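Local atomic coordinates of proline-tRNA synthetase class II aaRS (Ybak RNA binding domain plus tRNA synthetase) (Cryptosporidium parvum, PDB entry 5XIO), a protein that probably attaches L-proline to tRNA(Pro) using ATP; its synthetase portion is bound to the inhibitor halofuginone and an ATP analogue. Residues Asp209-Ile214 against Thr229-Gly234; Ile133-Ser138 against Trp158-Thr163. All coordinates share one frame; numbering follows the deposited sequence.

Contact 1: Asp209-Ile214 against Thr229-Gly234. With HFG (7-bromo-6-chloro-3-{3-[(2R,3S)-3-hydroxypiperidin-2-yl]-2-oxopropyl}quinazolin-4(3H)-one), chain C; ANP (phosphoaminophosphonic acid-adenylate ester), chain E.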
loop_
_atom_site.group_PDB
_atom_site.type_symbol
_atom_site.label_atom_id
_atom_site.label_comp_id
_atom_site.label_asym_id
_atom_site.label_seq_id
_atom_site.Cartn_x
_atom_site.Cartn_y
_atom_site.Cartn_z
ATOM N N ASP A 209 27.128 -0.096 -12.115
ATOM C CA ASP A 209 27.917 -0.385 -13.312
ATOM C C ASP A 209 27.143 -0.221 -14.586
ATOM O O ASP A 209 27.667 0.253 -15.577
ATOM C CB ASP A 209 28.405 -1.866 -13.327
ATOM C CG ASP A 209 29.518 -2.152 -12.317
ATOM O OD1 ASP A 209 30.146 -1.182 -11.809
ATOM O OD2 ASP A 209 29.754 -3.374 -12.037
ATOM N N ILE A 210 25.939 -0.764 -14.617
ATOM C CA ILE A 210 25.119 -0.699 -15.806
ATOM C C ILE A 210 23.733 -0.218 -15.388
ATOM O O ILE A 210 23.302 -0.446 -14.260
ATOM C CB ILE A 210 25.084 -2.085 -16.468
ATOM C CG1 ILE A 210 26.521 -2.575 -16.727
ATOM C CG2 ILE A 210 24.341 -2.076 -17.800
ATOM C CD1 ILE A 210 26.574 -3.918 -17.424
ATOM N N THR A 211 23.061 0.475 -16.288
ATOM C CA THR A 211 21.675 0.891 -16.088
ATOM C C THR A 211 20.862 0.610 -17.362
ATOM O O THR A 211 21.178 1.134 -18.440
ATOM C CB THR A 211 21.547 2.380 -15.744
ATOM O OG1 THR A 211 21.989 2.615 -14.403
ATOM C CG2 THR A 211 20.082 2.846 -15.822
ATOM N N LYS A 212 19.807 -0.200 -17.228
ATOM C CA LYS A 212 18.909 -0.402 -18.322
ATOM C C LYS A 212 17.594 0.228 -17.985
ATOM O O LYS A 212 17.260 0.390 -16.815
ATOM C CB LYS A 212 18.701 -1.870 -18.633
ATOM C CG LYS A 212 19.943 -2.744 -18.521
ATOM C CD LYS A 212 19.984 -3.774 -19.628
ATOM C CE LYS A 212 21.232 -4.640 -19.474
ATOM N NZ LYS A 212 21.178 -5.882 -20.265
ATOM N N SER A 213 16.831 0.520 -19.025
ATOM C CA SER A 213 15.712 1.369 -18.880
ATOM C C SER A 213 14.833 1.140 -20.044
ATOM O O SER A 213 15.258 0.546 -21.033
ATOM C CB SER A 213 16.142 2.852 -18.867
ATOM O OG SER A 213 16.439 3.330 -20.196
ATOM N N ILE A 214 13.608 1.614 -19.876
ATOM C CA ILE A 214 12.629 1.697 -20.927
ATOM C C ILE A 214 12.291 3.189 -21.140
ATOM O O ILE A 214 12.075 3.937 -20.172
ATOM C CB ILE A 214 11.300 0.920 -20.604
ATOM C CG1 ILE A 214 10.879 1.057 -19.147
ATOM C CG2 ILE A 214 11.359 -0.553 -20.973
ATOM C CD1 ILE A 214 9.424 0.623 -18.926
ATOM N N THR A 229 13.490 1.950 -14.624
ATOM C CA THR A 229 14.936 1.571 -14.759
ATOM C C THR A 229 15.357 0.435 -13.844
ATOM O O THR A 229 14.694 0.164 -12.828
ATOM C CB THR A 229 15.859 2.713 -14.335
ATOM O OG1 THR A 229 15.209 3.443 -13.316
ATOM C CG2 THR A 229 16.169 3.641 -15.483
ATOM N N SER A 230 16.524 -0.145 -14.138
ATOM C CA SER A 230 16.904 -1.381 -13.533
ATOM C C SER A 230 18.418 -1.433 -13.609
ATOM O O SER A 230 19.006 -1.452 -14.711
ATOM C CB SER A 230 16.215 -2.512 -14.314
ATOM O OG SER A 230 16.479 -3.858 -13.827
ATOM N N HIS A 231 19.058 -1.439 -12.456
ATOM C CA HIS A 231 20.519 -1.359 -12.377
ATOM C C HIS A 231 21.213 -2.694 -11.955
ATOM O O HIS A 231 20.759 -3.422 -11.037
ATOM C CB HIS A 231 20.943 -0.335 -11.328
ATOM C CG HIS A 231 20.209 0.949 -11.393
ATOM N ND1 HIS A 231 20.462 1.899 -12.350
ATOM C CD2 HIS A 231 19.233 1.459 -10.609
ATOM C CE1 HIS A 231 19.678 2.940 -12.154
ATOM N NE2 HIS A 231 18.929 2.706 -11.097
ATOM N N LEU A 232 22.314 -2.978 -12.633
ATOM C CA LEU A 232 23.348 -3.886 -12.114
ATOM C C LEU A 232 24.321 -3.074 -11.345
ATOM O O LEU A 232 25.144 -2.360 -11.922
ATOM C CB LEU A 232 24.106 -4.605 -13.237
ATOM C CG LEU A 232 25.250 -5.551 -12.712
ATOM C CD1 LEU A 232 24.742 -6.626 -11.724
ATOM C CD2 LEU A 232 26.024 -6.208 -13.863
ATOM N N LEU A 233 24.231 -3.163 -10.041
ATOM C CA LEU A 233 25.046 -2.336 -9.168
ATOM C C LEU A 233 26.413 -2.938 -8.981
ATOM O O LEU A 233 27.332 -2.268 -8.563
ATOM C CB LEU A 233 24.354 -2.207 -7.814
ATOM C CG LEU A 233 22.953 -1.553 -7.877
ATOM C CD1 LEU A 233 22.253 -1.647 -6.530
ATOM C CD2 LEU A 233 23.038 -0.085 -8.312
ATOM N N GLY A 234 26.510 -4.225 -9.277
ATOM C CA GLY A 234 27.719 -5.015 -9.094
ATOM C C GLY A 234 28.132 -5.090 -7.653
ATOM O O GLY A 234 27.282 -5.316 -6.735
HETATM O "O4'" HFG C . 17.056 6.303 -6.767
HETATM C C21 HFG C . 18.054 6.134 -7.419
HETATM C "C3'" HFG C . 18.594 4.749 -7.748
HETATM C "C2'" HFG C . 17.537 3.658 -7.570
HETATM N "N1'" HFG C . 17.199 3.434 -6.173
HETATM C "C6'" HFG C . 16.331 2.267 -6.031
HETATM C "C5'" HFG C . 15.067 2.397 -6.863
HETATM C "C4'" HFG C . 15.407 2.702 -8.312
HETATM C C39 HFG C . 16.290 3.924 -8.381
HETATM O "O7'" HFG C . 16.626 4.176 -9.733
HETATM C "C1'" HFG C . 18.884 7.298 -7.959
HETATM N N3 HFG C . 18.556 8.534 -7.239
HETATM C C4 HFG C . 19.204 8.790 -6.045
HETATM O O11 HFG C . 19.990 8.017 -5.572
HETATM C C10 HFG C . 18.798 10.034 -5.389
HETATM C C5 HFG C . 19.353 10.408 -4.173
HETATM C C2 HFG C . 17.678 9.406 -7.747
HETATM N N1 HFG C . 17.303 10.502 -7.215
HETATM C C9 HFG C . 17.863 10.851 -5.996
HETATM C C8 HFG C . 17.476 12.035 -5.389
HETATM C C7 HFG C . 18.020 12.427 -4.175
HETATM BR BR1 HFG C . 17.414 14.045 -3.395
HETATM C C6 HFG C . 18.966 11.597 -3.563
HETATM CL CL1 HFG C . 19.674 12.025 -2.073
HETATM P PG ANP E . 14.749 11.188 -13.720
HETATM O O1G ANP E . 13.784 10.871 -14.751
HETATM O O2G ANP E . 15.687 12.345 -14.160
HETATM O O3G ANP E . 14.037 11.696 -12.452
HETATM P PB ANP E . 16.165 9.711 -11.948
HETATM O O1B ANP E . 16.078 10.993 -11.108
HETATM O O2B ANP E . 17.457 9.099 -11.844
HETATM N N3B ANP E . 15.608 9.827 -13.433
HETATM P PA ANP E . 15.334 7.288 -10.522
HETATM O O1A ANP E . 15.744 7.536 -9.172
HETATM O O2A ANP E . 16.148 6.412 -11.336
HETATM O O3A ANP E . 15.153 8.680 -11.271
HETATM O "O5'" ANP E . 13.856 6.753 -10.473
HETATM C "C5'" ANP E . 13.370 5.770 -11.379
HETATM C "C4'" ANP E . 12.024 6.162 -12.004
HETATM O "O4'" ANP E . 11.286 7.061 -11.168
HETATM C "C3'" ANP E . 12.386 7.007 -13.203
HETATM O "O3'" ANP E . 12.715 6.163 -14.321
HETATM C "C2'" ANP E . 11.137 7.828 -13.460
HETATM O "O2'" ANP E . 10.209 7.129 -14.308
HETATM C "C1'" ANP E . 10.532 7.935 -12.053
HETATM N N9 ANP E . 10.624 9.300 -11.500
HETATM C C8 ANP E . 11.757 9.986 -11.174
HETATM N N7 ANP E . 11.548 11.180 -10.631
HETATM C C5 ANP E . 10.163 11.233 -10.568
HETATM C C6 ANP E . 9.274 12.211 -10.091
HETATM N N6 ANP E . 9.689 13.367 -9.584
HETATM N N1 ANP E . 7.956 11.991 -10.158
HETATM C C2 ANP E . 7.530 10.850 -10.670
HETATM N N3 ANP E . 8.271 9.862 -11.151
HETATM C C4 ANP E . 9.591 10.078 -11.078
#
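Thr211 and His231 meet on the pocket side of the antiparallel beta hairpin formed by strands 210-218 and 223-234, where halofuginone (HFG) and the nucleotide analogue ANP bind. Their side chains lie side by side and point the same way. Thr211 OG1 reaches the edge of the imidazole, in its plane, and hydrogen-bonds His231 ND1 at 2.7 Å. The first torsion of Thr211 (chi1 -73°) puts OG1 at ND1 and lays the methyl CG2 alongside ND1 and CE1 of His231. With ND1 held, the other ring nitrogen faces the inhibitor: His231 NE2 donates to the piperidine hydroxyl O7' of HFG at 3.1 Å, nearly straight at 165°. Together the two bonds fix the ring's rotation, with Thr211 as a second-shell residue. Phe205 also meets the His231 ring.

On the same face, Ser213 CB packs on Thr229 CG2 at 3.5 Å. The other branch of Thr229 turns to the nucleotide, with OG1 3.5 Å from C5' of ANP.

The face bearing Ile210, Lys212, Ser230 and Leu232 is packed by helix 168-189. Here Ile210 CB lies 4.2 Å from Leu232 CB. Lys212 NZ leads away to a salt bridge with Asp176, and Ser230 OG bonds the Val175 carbonyl.

Between the backbones, Lys212 N donates to Ser230 O (2.9 Å) and Ser230 N to Lys212 O. At the other end, Leu232 O accepts both Asp209 N (3.0 Å) and Ile210 N (3.2 Å). Asp209 and Ile210 together face Leu232, which makes a classic beta bulge. A bulged antiparallel pair with one face turned to the ligands fits the active-site sheet of the class II aminoacyl-tRNA synthetase core.

Contact 2: Ile133-Ser138 against Trp158-Thr163. With HFG (7-bromo-6-chloro-3-{3-[(2R,3S)-3-hydroxypiperidin-2-yl]-2-oxopropyl}quinazolin-4(3H)-one), chain C.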
loop_
_atom_site.group_PDB
_atom_site.type_symbol
_atom_site.label_atom_id
_atom_site.label_comp_id
_atom_site.label_asym_id
_atom_site.label_seq_id
_atom_site.Cartn_x
_atom_site.Cartn_y
_atom_site.Cartn_z
ATOM N N ILE A 133 14.464 -8.290 -1.934
ATOM C CA ILE A 133 13.490 -7.475 -1.217
ATOM C C ILE A 133 12.755 -6.460 -2.133
ATOM O O ILE A 133 13.315 -5.985 -3.111
ATOM C CB ILE A 133 14.212 -6.768 -0.088
ATOM C CG1 ILE A 133 14.743 -7.836 0.892
ATOM C CG2 ILE A 133 13.290 -5.754 0.597
ATOM C CD1 ILE A 133 13.752 -8.251 1.944
ATOM N N ASN A 134 11.501 -6.142 -1.820
ATOM C CA ASN A 134 10.746 -5.056 -2.493
ATOM C C ASN A 134 9.911 -4.314 -1.430
ATOM O O ASN A 134 9.428 -4.909 -0.478
ATOM C CB ASN A 134 9.856 -5.605 -3.609
ATOM C CG ASN A 134 8.839 -4.537 -4.228
ATOM O OD1 ASN A 134 9.194 -3.752 -5.117
ATOM N ND2 ASN A 134 7.576 -4.610 -3.827
ATOM N N GLN A 135 9.778 -3.004 -1.565
ATOM C CA GLN A 135 8.769 -2.318 -0.830
ATOM C C GLN A 135 7.967 -1.304 -1.684
ATOM O O GLN A 135 8.479 -0.680 -2.614
ATOM C CB GLN A 135 9.392 -1.642 0.376
ATOM C CG GLN A 135 10.502 -0.663 0.099
ATOM C CD GLN A 135 10.946 0.188 1.325
ATOM O OE1 GLN A 135 10.565 -0.046 2.455
ATOM N NE2 GLN A 135 11.774 1.208 1.056
ATOM N N TRP A 136 6.690 -1.196 -1.356
ATOM C CA TRP A 136 5.737 -0.191 -1.903
ATOM C C TRP A 136 5.706 0.970 -0.885
ATOM O O TRP A 136 5.435 0.778 0.301
ATOM C CB TRP A 136 4.347 -0.857 -2.057
ATOM C CG TRP A 136 4.274 -1.968 -3.110
ATOM C CD1 TRP A 136 4.342 -3.350 -2.901
ATOM C CD2 TRP A 136 4.126 -1.793 -4.524
ATOM N NE1 TRP A 136 4.303 -4.004 -4.104
ATOM C CE2 TRP A 136 4.139 -3.077 -5.112
ATOM C CE3 TRP A 136 3.968 -0.668 -5.354
ATOM C CZ2 TRP A 136 3.999 -3.261 -6.501
ATOM C CZ3 TRP A 136 3.880 -0.855 -6.722
ATOM C CH2 TRP A 136 3.884 -2.148 -7.283
ATOM N N THR A 137 6.070 2.170 -1.317
ATOM C CA THR A 137 6.235 3.312 -0.383
ATOM C C THR A 137 5.975 4.649 -1.137
ATOM O O THR A 137 5.771 4.688 -2.344
ATOM C CB THR A 137 7.685 3.381 0.222
ATOM O OG1 THR A 137 8.637 3.753 -0.783
ATOM C CG2 THR A 137 8.233 2.012 0.706
ATOM N N SER A 138 6.014 5.742 -0.398
ATOM C CA SER A 138 6.080 7.006 -0.981
ATOM C C SER A 138 7.457 7.527 -0.779
ATOM O O SER A 138 8.173 7.085 0.078
ATOM C CB SER A 138 5.020 7.950 -0.434
ATOM O OG SER A 138 5.351 8.522 0.797
ATOM N N TRP A 158 5.874 4.638 -5.390
ATOM C CA TRP A 158 6.634 3.664 -6.207
ATOM C C TRP A 158 6.803 2.297 -5.558
ATOM O O TRP A 158 6.394 2.068 -4.415
ATOM C CB TRP A 158 8.012 4.240 -6.564
ATOM C CG TRP A 158 9.143 4.148 -5.503
ATOM C CD1 TRP A 158 9.066 3.765 -4.190
ATOM C CD2 TRP A 158 10.516 4.499 -5.717
ATOM N NE1 TRP A 158 10.309 3.893 -3.551
ATOM C CE2 TRP A 158 11.213 4.318 -4.475
ATOM C CE3 TRP A 158 11.211 4.989 -6.818
ATOM C CZ2 TRP A 158 12.554 4.577 -4.329
ATOM C CZ3 TRP A 158 12.540 5.242 -6.671
ATOM C CH2 TRP A 158 13.221 5.019 -5.429
ATOM N N GLN A 159 7.404 1.381 -6.284
ATOM C CA GLN A 159 8.076 0.260 -5.632
ATOM C C GLN A 159 9.573 0.422 -5.879
ATOM O O GLN A 159 9.954 0.993 -6.860
ATOM C CB GLN A 159 7.546 -1.115 -6.096
ATOM C CG GLN A 159 7.555 -1.335 -7.599
ATOM C CD GLN A 159 8.875 -1.629 -8.202
ATOM O OE1 GLN A 159 9.094 -1.285 -9.377
ATOM N NE2 GLN A 159 9.771 -2.355 -7.460
ATOM N N GLU A 160 10.399 -0.035 -4.939
ATOM C CA GLU A 160 11.841 -0.173 -5.180
ATOM C C GLU A 160 12.239 -1.594 -4.826
ATOM O O GLU A 160 11.961 -2.040 -3.709
ATOM C CB GLU A 160 12.653 0.801 -4.350
ATOM C CG GLU A 160 12.244 1.013 -2.899
ATOM C CD GLU A 160 13.160 2.009 -2.224
ATOM O OE1 GLU A 160 14.411 2.041 -2.524
ATOM O OE2 GLU A 160 12.663 2.790 -1.364
ATOM N N GLY A 161 12.848 -2.304 -5.785
ATOM C CA GLY A 161 13.355 -3.648 -5.553
ATOM C C GLY A 161 14.900 -3.588 -5.378
ATOM O O GLY A 161 15.563 -2.795 -6.062
ATOM N N HIS A 162 15.437 -4.435 -4.505
ATOM C CA HIS A 162 16.865 -4.420 -4.104
ATOM C C HIS A 162 17.286 -5.897 -3.925
ATOM O O HIS A 162 16.775 -6.544 -3.019
ATOM C CB HIS A 162 17.035 -3.707 -2.755
ATOM C CG HIS A 162 16.710 -2.249 -2.800
ATOM N ND1 HIS A 162 17.639 -1.291 -3.141
ATOM C CD2 HIS A 162 15.551 -1.582 -2.568
ATOM C CE1 HIS A 162 17.068 -0.099 -3.128
ATOM N NE2 HIS A 162 15.807 -0.250 -2.763
ATOM N N THR A 163 18.096 -6.459 -4.832
ATOM C CA THR A 163 18.532 -7.885 -4.697
ATOM C C THR A 163 20.015 -8.034 -4.426
ATOM O O THR A 163 20.853 -7.117 -4.716
ATOM C CB THR A 163 18.158 -8.777 -5.899
ATOM O OG1 THR A 163 18.989 -8.493 -7.007
ATOM C CG2 THR A 163 16.716 -8.559 -6.285
HETATM O "O4'" HFG C . 17.056 6.303 -6.767
HETATM C C21 HFG C . 18.054 6.134 -7.419
HETATM C "C3'" HFG C . 18.594 4.749 -7.748
HETATM C "C2'" HFG C . 17.537 3.658 -7.570
HETATM N "N1'" HFG C . 17.199 3.434 -6.173
HETATM C "C6'" HFG C . 16.331 2.267 -6.031
HETATM C "C5'" HFG C . 15.067 2.397 -6.863
HETATM C "C4'" HFG C . 15.407 2.702 -8.312
HETATM C C39 HFG C . 16.290 3.924 -8.381
HETATM O "O7'" HFG C . 16.626 4.176 -9.733
HETATM C "C1'" HFG C . 18.884 7.298 -7.959
HETATM N N3 HFG C . 18.556 8.534 -7.239
HETATM C C4 HFG C . 19.204 8.790 -6.045
HETATM O O11 HFG C . 19.990 8.017 -5.572
HETATM C C10 HFG C . 18.798 10.034 -5.389
HETATM C C5 HFG C . 19.353 10.408 -4.173
HETATM C C2 HFG C . 17.678 9.406 -7.747
HETATM N N1 HFG C . 17.303 10.502 -7.215
HETATM C C9 HFG C . 17.863 10.851 -5.996
HETATM C C8 HFG C . 17.476 12.035 -5.389
HETATM C C7 HFG C . 18.020 12.427 -4.175
HETATM BR BR1 HFG C . 17.414 14.045 -3.395
HETATM C C6 HFG C . 18.966 11.597 -3.563
HETATM CL CL1 HFG C . 19.674 12.025 -2.073
#
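Gln135 and Glu160 run side by side across strands 131-140 and 155-165, and Gln135 NE2 donates to Glu160 OE2 at 3.0 Å, from above the carboxylate plane. Gln135 OE1 accepts the backbone N of Phe67, so both ends of its amide are held. Ser111 OG also bonds Glu160 OE2, while Glu160 OE1 takes a straight bond from His162 NE2 (2.7 Å, 163°). Tyr116 OH holds the other nitrogen of that ring.

On the other face, Gln159 NE2 donates to Asn134 OD1 at 2.8 Å, with the amides nearly coplanar. A bend at chi2 (76°) brings the Gln159 amide to Asn134; its OE1 bonds Tyr182 OH.

Gln159 CB sits over the six-membered ring of Trp136, a CH-pi contact 3.6 Å from the centroid. Trp158 NE1 makes a weak bond to Thr137 OG1, at the indole edge.

Paired backbone bonds join Ile133 with His162, Gln135 with Glu160 and Thr137 with Trp158.

The nearest approaches to the piperidine are carbon to carbon: Trp158 CH2 (3.5 Å) and Glu160 CB (3.8 Å) to HFG C5', and His162 CE1 (3.8 Å) to HFG C6'. Both oxygens of the buried Glu160 carboxylate accept protein donors, which probably stabilises its negative charge.

In the fold
Contact 2 comes first along the chain, and both of its strands precede those of contact 1. All four segments belong to the class II synthetase core domain. The two contacts have centres 15 Å apart and nearest atoms about 6 Å apart, so they do not touch. Strand 252-263 joins them: it pairs antiparallel with strand 155-165 of contact 2 and with strand 223-234 of contact 1. Both reach halofuginone: contact 1 bonds its hydroxyl and contact 2 packs on its piperidine carbons. Thr110 and Glu112 add further hydrogen bonds. The inhibitor pocket is therefore partly assembled from separate strand pairs. Contact 2 also lies near the second subunit, whose Pro40 packs on Ile133.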